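Local coordinates for protein beta-N-acetylhexosaminidase (Bacteroides fragilis, PDB 4PYS) that probably hydrolyses terminal N-acetylhexosamine residues from glycoconjugates, as a zinc-binding bacterial member of glycoside hydrolase family 20, at residues L50-E53 against S54-E57; S351-D354 against N355-I358; F407-E410 against D411-L414. All blocks are in the same frame, centred on the assembly; numbering follows the deposited sequence.

Interaction 1: residues L50-E53 against S54-E57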
# COMPACT_ATOMS: atom_id res chain seq x y z
N LEU A 50 -3.99 14.34 -18.04
CA LEU A 50 -3.87 15.76 -18.36
C LEU A 50 -4.11 16.11 -19.83
O LEU A 50 -5.07 16.82 -20.15
CB LEU A 50 -2.50 16.29 -17.90
CG LEU A 50 -2.33 16.35 -16.38
CD1 LEU A 50 -0.88 16.56 -15.98
CD2 LEU A 50 -3.20 17.47 -15.83
N VAL A 51 -3.24 15.63 -20.72
CA VAL A 51 -3.34 15.95 -22.15
C VAL A 51 -3.12 14.69 -22.96
O VAL A 51 -2.06 14.06 -22.84
CB VAL A 51 -2.25 16.97 -22.57
CG1 VAL A 51 -2.38 17.31 -24.06
CG2 VAL A 51 -2.32 18.22 -21.72
N PRO A 52 -4.10 14.32 -23.80
CA PRO A 52 -3.98 13.13 -24.65
C PRO A 52 -2.77 13.24 -25.58
O PRO A 52 -2.50 14.34 -26.06
CB PRO A 52 -5.25 13.17 -25.51
CG PRO A 52 -6.19 14.07 -24.78
CD PRO A 52 -5.33 15.08 -24.09
N GLU A 53 -2.10 12.13 -25.85
CA GLU A 53 -0.95 12.13 -26.76
C GLU A 53 -1.26 12.79 -28.11
O GLU A 53 -0.38 13.40 -28.73
CB GLU A 53 -0.41 10.71 -26.94
CG GLU A 53 0.79 10.59 -27.88
CD GLU A 53 1.52 9.26 -27.75
OE1 GLU A 53 1.01 8.37 -27.04
OE2 GLU A 53 2.60 9.12 -28.36
N SER A 54 -2.51 12.70 -28.56
CA SER A 54 -2.90 13.26 -29.85
C SER A 54 -2.76 14.79 -29.87
O SER A 54 -2.66 15.39 -30.94
CB SER A 54 -4.34 12.87 -30.21
OG SER A 54 -5.26 13.49 -29.32
N ALA A 55 -2.76 15.40 -28.69
CA ALA A 55 -2.68 16.85 -28.58
C ALA A 55 -1.27 17.34 -28.24
O ALA A 55 -1.03 18.54 -28.13
CB ALA A 55 -3.66 17.36 -27.54
N VAL A 56 -0.34 16.40 -28.07
CA VAL A 56 1.04 16.72 -27.71
C VAL A 56 1.98 16.73 -28.92
O VAL A 56 1.95 15.82 -29.75
CB VAL A 56 1.57 15.75 -26.63
CG1 VAL A 56 3.07 15.90 -26.44
CG2 VAL A 56 0.85 15.98 -25.31
N GLU A 57 2.80 17.78 -29.02
CA GLU A 57 3.85 17.87 -30.03
C GLU A 57 5.19 17.89 -29.31
O GLU A 57 5.46 18.80 -28.54
CB GLU A 57 3.75 19.19 -30.81
CG GLU A 57 2.63 19.31 -31.81
CD GLU A 57 2.70 20.62 -32.58
OE1 GLU A 57 3.81 21.19 -32.69
OE2 GLU A 57 1.65 21.08 -33.07
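Val-51 meets both Ala-55 and Val-56 through a single methyl group, and this small apolar cluster is the tightly packed half of the turn. Val-51 CG1 lies 3.7 Å from Ala-55 CB and also 3.7 Å from Val-56 CG2. The torsion of Val-51 accounts for that reach: CG1 is anti to the backbone N (chi1 -179°), and CG2, beside the N, makes none of the close approaches across the turn. From the other side Val-56 offers CG2, the branch beside its own backbone N, and the two valines meet at a slant. Val-51 is buried, whereas Ala-55 and Val-56 keep some exposure.

The bend itself is drawn in by two successive i to i+3 backbone bonds, the pattern of a short 3-10 turn. Ala-55 N donates to Pro-52 O at 2.8 Å, with an N-H...O angle of 158°. Val-56 N donates to Glu-53 O at 3.1 Å, and its donor stands 67° out of the carbonyl plane.

The outer half is much looser. Pro-52, Glu-53 and Ser-54 are all exposed, and the side-chain approach there is slight: Pro-52 CB passes Ser-54 OG at 3.8 Å. The Glu-53 chain is extended, and its side chain touches Tyr-47 of helix 43-49.

In the fold, this turn connects helix 43-49 to strand 56-58. Phe-46 of the helix touches both Val-51 and Val-56, Tyr-47 adds to the cover on Val-56, and Ile-31 of strand 31-35 packs on Val-51. Backbone bonds from Ala-55 and Glu-57 to Ile-31, and from Glu-57 to Met-33, then dock the outgoing chain in parallel beside strand 31-35.

Interaction 2: residues S351-D354 against N355-I358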
# COMPACT_ATOMS: atom_id res chain seq x y z
N SER A 351 17.11 -15.44 16.12
CA SER A 351 17.30 -14.13 15.53
C SER A 351 17.05 -14.09 14.02
O SER A 351 17.51 -14.96 13.28
CB SER A 351 18.68 -13.56 15.86
OG SER A 351 18.70 -12.16 15.61
N LEU A 352 16.32 -13.07 13.60
CA LEU A 352 15.96 -12.89 12.21
C LEU A 352 17.09 -12.19 11.46
O LEU A 352 17.77 -11.34 12.02
CB LEU A 352 14.67 -12.08 12.13
CG LEU A 352 13.49 -12.80 12.78
CD1 LEU A 352 12.31 -11.87 12.99
CD2 LEU A 352 13.08 -13.98 11.93
N PRO A 353 17.28 -12.56 10.18
CA PRO A 353 18.37 -12.02 9.35
C PRO A 353 18.23 -10.52 9.06
O PRO A 353 17.18 -9.94 9.32
CB PRO A 353 18.28 -12.84 8.06
CG PRO A 353 16.87 -13.36 8.03
CD PRO A 353 16.48 -13.57 9.46
N ASP A 354 19.29 -9.91 8.53
CA ASP A 354 19.35 -8.45 8.40
C ASP A 354 18.55 -7.84 7.25
O ASP A 354 18.60 -6.63 7.03
CB ASP A 354 20.82 -7.96 8.36
CG ASP A 354 21.58 -8.47 7.14
OD1 ASP A 354 20.97 -9.08 6.24
OD2 ASP A 354 22.81 -8.24 7.08
N ASN A 355 17.82 -8.66 6.50
CA ASN A 355 16.92 -8.12 5.48
C ASN A 355 15.46 -8.04 5.94
O ASN A 355 14.56 -7.80 5.14
CB ASN A 355 17.00 -8.94 4.20
CG ASN A 355 16.49 -10.36 4.39
OD1 ASN A 355 16.72 -10.98 5.43
ND2 ASN A 355 15.79 -10.87 3.38
N VAL A 356 15.25 -8.24 7.24
CA VAL A 356 13.90 -8.24 7.81
C VAL A 356 13.39 -6.83 8.11
O VAL A 356 14.12 -6.00 8.65
CB VAL A 356 13.84 -9.12 9.08
CG1 VAL A 356 12.57 -8.87 9.87
CG2 VAL A 356 13.96 -10.59 8.70
N VAL A 357 12.13 -6.56 7.75
CA VAL A 357 11.44 -5.32 8.07
C VAL A 357 10.20 -5.69 8.89
O VAL A 357 9.57 -6.72 8.62
CB VAL A 357 11.03 -4.57 6.79
CG1 VAL A 357 10.20 -3.32 7.10
CG2 VAL A 357 12.27 -4.21 5.97
N ILE A 358 9.89 -4.89 9.90
CA ILE A 358 8.76 -5.16 10.79
C ILE A 358 7.60 -4.20 10.56
O ILE A 358 7.78 -2.98 10.58
CB ILE A 358 9.20 -5.06 12.27
CG1 ILE A 358 10.28 -6.10 12.59
CG2 ILE A 358 8.00 -5.23 13.20
CD1 ILE A 358 9.86 -7.55 12.35
O HOH W 1 16.37 -4.72 6.84
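Val-356 touches Leu-352 and Pro-353 through one methyl, across a type I beta turn running from Pro-353 to Val-356. Its CG1 lies opposite the backbone N (chi1 166°), which leaves Val-356 CG2 on the inner flank, 3.8 Å from Leu-352 CB and 4.0 Å from Pro-353 CD. Val-356 CG2 also comes to 3.3 Å from Pro-353 O, so the methyl and the N-H of Val-356 both approach this one carbonyl. The closing bond, Val-356 N to Pro-353 O, is weak, at 3.3 Å with an N-H...O angle of 146°.

Asn-355 holds its CG between its own backbone N and carbonyl carbon (chi1 65°). This sets Asn-355 OD1 obliquely across the proline ring, 3.5 Å from Pro-353 CG, in a van der Waals approach. The amide's ND2 donates to the backbone oxygens of Ala-328 and Arg-336, which fixes the rotation of the group. Asp-354, exposed, likewise has its CG between backbone N and carbonyl carbon, and its OD1 forms a salt bridge with Lys-332.

A water donates to Asp-354 O at 2.9 Å and to Val-356 O, bridging the two carbonyls. With a weak closing bond, the bend appears to rely on its surroundings: the buried asparagine amide ties it to the C-terminal part of helix 316-333, through Ala-328, and to Arg-336, just before strand 337-341, while the lysine probably balances the aspartate charge.

Interaction 3: residues F407-E410 against D411-L414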
# COMPACT_ATOMS: atom_id res chain seq x y z
N PHE A 407 -13.27 4.62 14.63
CA PHE A 407 -12.64 5.93 14.78
C PHE A 407 -13.02 6.87 13.63
O PHE A 407 -13.48 6.42 12.58
CB PHE A 407 -11.10 5.83 14.90
CG PHE A 407 -10.40 5.29 13.67
CD1 PHE A 407 -9.96 6.16 12.67
CD2 PHE A 407 -10.12 3.94 13.55
CE1 PHE A 407 -9.30 5.68 11.55
CE2 PHE A 407 -9.45 3.46 12.42
CZ PHE A 407 -9.04 4.32 11.43
N ASP A 408 -12.83 8.17 13.83
CA ASP A 408 -13.19 9.10 12.77
C ASP A 408 -12.02 9.97 12.30
O ASP A 408 -10.86 9.72 12.64
CB ASP A 408 -14.43 9.94 13.17
CG ASP A 408 -14.13 10.99 14.24
OD1 ASP A 408 -12.96 11.16 14.64
OD2 ASP A 408 -15.09 11.67 14.67
N LEU A 409 -12.33 11.00 11.51
CA LEU A 409 -11.28 11.81 10.89
C LEU A 409 -10.47 12.59 11.93
O LEU A 409 -9.25 12.79 11.75
CB LEU A 409 -11.89 12.75 9.85
CG LEU A 409 -10.90 13.47 8.92
CD1 LEU A 409 -10.19 12.48 7.98
CD2 LEU A 409 -11.63 14.53 8.11
N GLU A 410 -11.13 13.04 13.00
CA GLU A 410 -10.42 13.70 14.10
C GLU A 410 -9.45 12.75 14.79
O GLU A 410 -8.34 13.15 15.13
CB GLU A 410 -11.40 14.29 15.14
CG GLU A 410 -11.82 15.71 14.85
CD GLU A 410 -12.59 16.36 16.00
OE1 GLU A 410 -13.53 17.13 15.71
OE2 GLU A 410 -12.26 16.12 17.17
N ASP A 411 -9.86 11.50 15.01
CA ASP A 411 -8.96 10.55 15.67
C ASP A 411 -7.71 10.33 14.83
O ASP A 411 -6.59 10.38 15.35
CB ASP A 411 -9.66 9.20 15.93
CG ASP A 411 -10.83 9.32 16.88
OD1 ASP A 411 -10.70 10.00 17.93
OD2 ASP A 411 -11.89 8.71 16.59
N VAL A 412 -7.88 10.09 13.54
CA VAL A 412 -6.70 9.80 12.73
C VAL A 412 -5.82 11.04 12.62
O VAL A 412 -4.60 10.95 12.76
CB VAL A 412 -7.04 9.17 11.34
CG1 VAL A 412 -8.07 9.98 10.60
CG2 VAL A 412 -5.77 9.00 10.50
N TYR A 413 -6.42 12.21 12.44
CA TYR A 413 -5.61 13.42 12.27
C TYR A 413 -4.88 13.84 13.55
O TYR A 413 -3.71 14.25 13.50
CB TYR A 413 -6.48 14.57 11.75
CG TYR A 413 -5.63 15.70 11.19
CD1 TYR A 413 -5.07 15.60 9.92
CD2 TYR A 413 -5.40 16.85 11.92
CE1 TYR A 413 -4.28 16.62 9.40
CE2 TYR A 413 -4.61 17.88 11.40
CZ TYR A 413 -4.06 17.76 10.15
OH TYR A 413 -3.27 18.77 9.62
N LEU A 414 -5.55 13.72 14.69
CA LEU A 414 -5.03 14.32 15.92
C LEU A 414 -4.30 13.33 16.83
O LEU A 414 -3.52 13.75 17.67
CB LEU A 414 -6.18 14.94 16.73
CG LEU A 414 -6.96 16.08 16.09
CD1 LEU A 414 -8.11 16.47 17.01
CD2 LEU A 414 -6.04 17.26 15.83
O HOH W 2 -13.15 11.77 17.29
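Two like-charged side chains, Asp-408 and Asp-411, form a reciprocal capping box, and their carboxylate oxygens OD1 and OD2, respectively, come within 3.3 Å of each other. Asp-408 is the N-cap of helix 409-415. Its CG sits between the backbone N and the carbonyl carbon (chi1 72°), which carries Asp-408 OD1 back over the first turn to accept from Asp-411 N at 3.1 Å, with the donor nearly on the C-O axis. In return Asp-411 OD2 accepts from Asp-408 N at 3.0 Å, with an N-H...O angle of 164°; the donor arrives on the anti side of the carboxylate, 24° out of its plane. The two carboxylate planes are tilted against each other. A water donates to Asp-408 OD1 at 2.7 Å and, weakly, to Asp-411 OD1.

Behind the cap the helix proper begins, with i to i+4 bonds from Val-412, Tyr-413 and Leu-414 to the carbonyls of Asp-408, Leu-409 and Glu-410. Phe-407, just ahead of the cap, brings ring atom CE1 to 4.2 Å from Val-412 CB, at a slant. Arg-453 makes a cation-pi contact with that ring, and Leu-409 and Val-412 both pack on helix 453-462.

The proximity of two carboxylates should be costly, but other groups offset it. Asp-411 OD1 has a salt bridge to Arg-415, Asp-408 OD2 accepts from Lys-496 N, and both acids sit at the N-terminal end of the helix, whose partial positive charge should help. Together these groups and the helix end would probably favour the ionised form of both aspartates despite their closeness.

How the interactions relate
All three contacts are local and follow in series along the chain, so none nests within or crosses another. Interaction 1 comes first, closing the short connection between helix 43-49 and strand 56-58 in the family 20 domain 2 region. Interactions 2 and 3 both belong to the catalytic region. Interaction 2 turns the chain into strand 356-360 of what is presumably the family's (beta/alpha)8 barrel, beside helix 316-333. Interaction 3 starts helix 409-415, which leans on helices 453-462 and 470-486. Centres of interactions 1 and 2 are about 46 Å apart, on opposite sides of the chain's centre, while interactions 2 and 3 are about 32 Å apart between centres and do not touch.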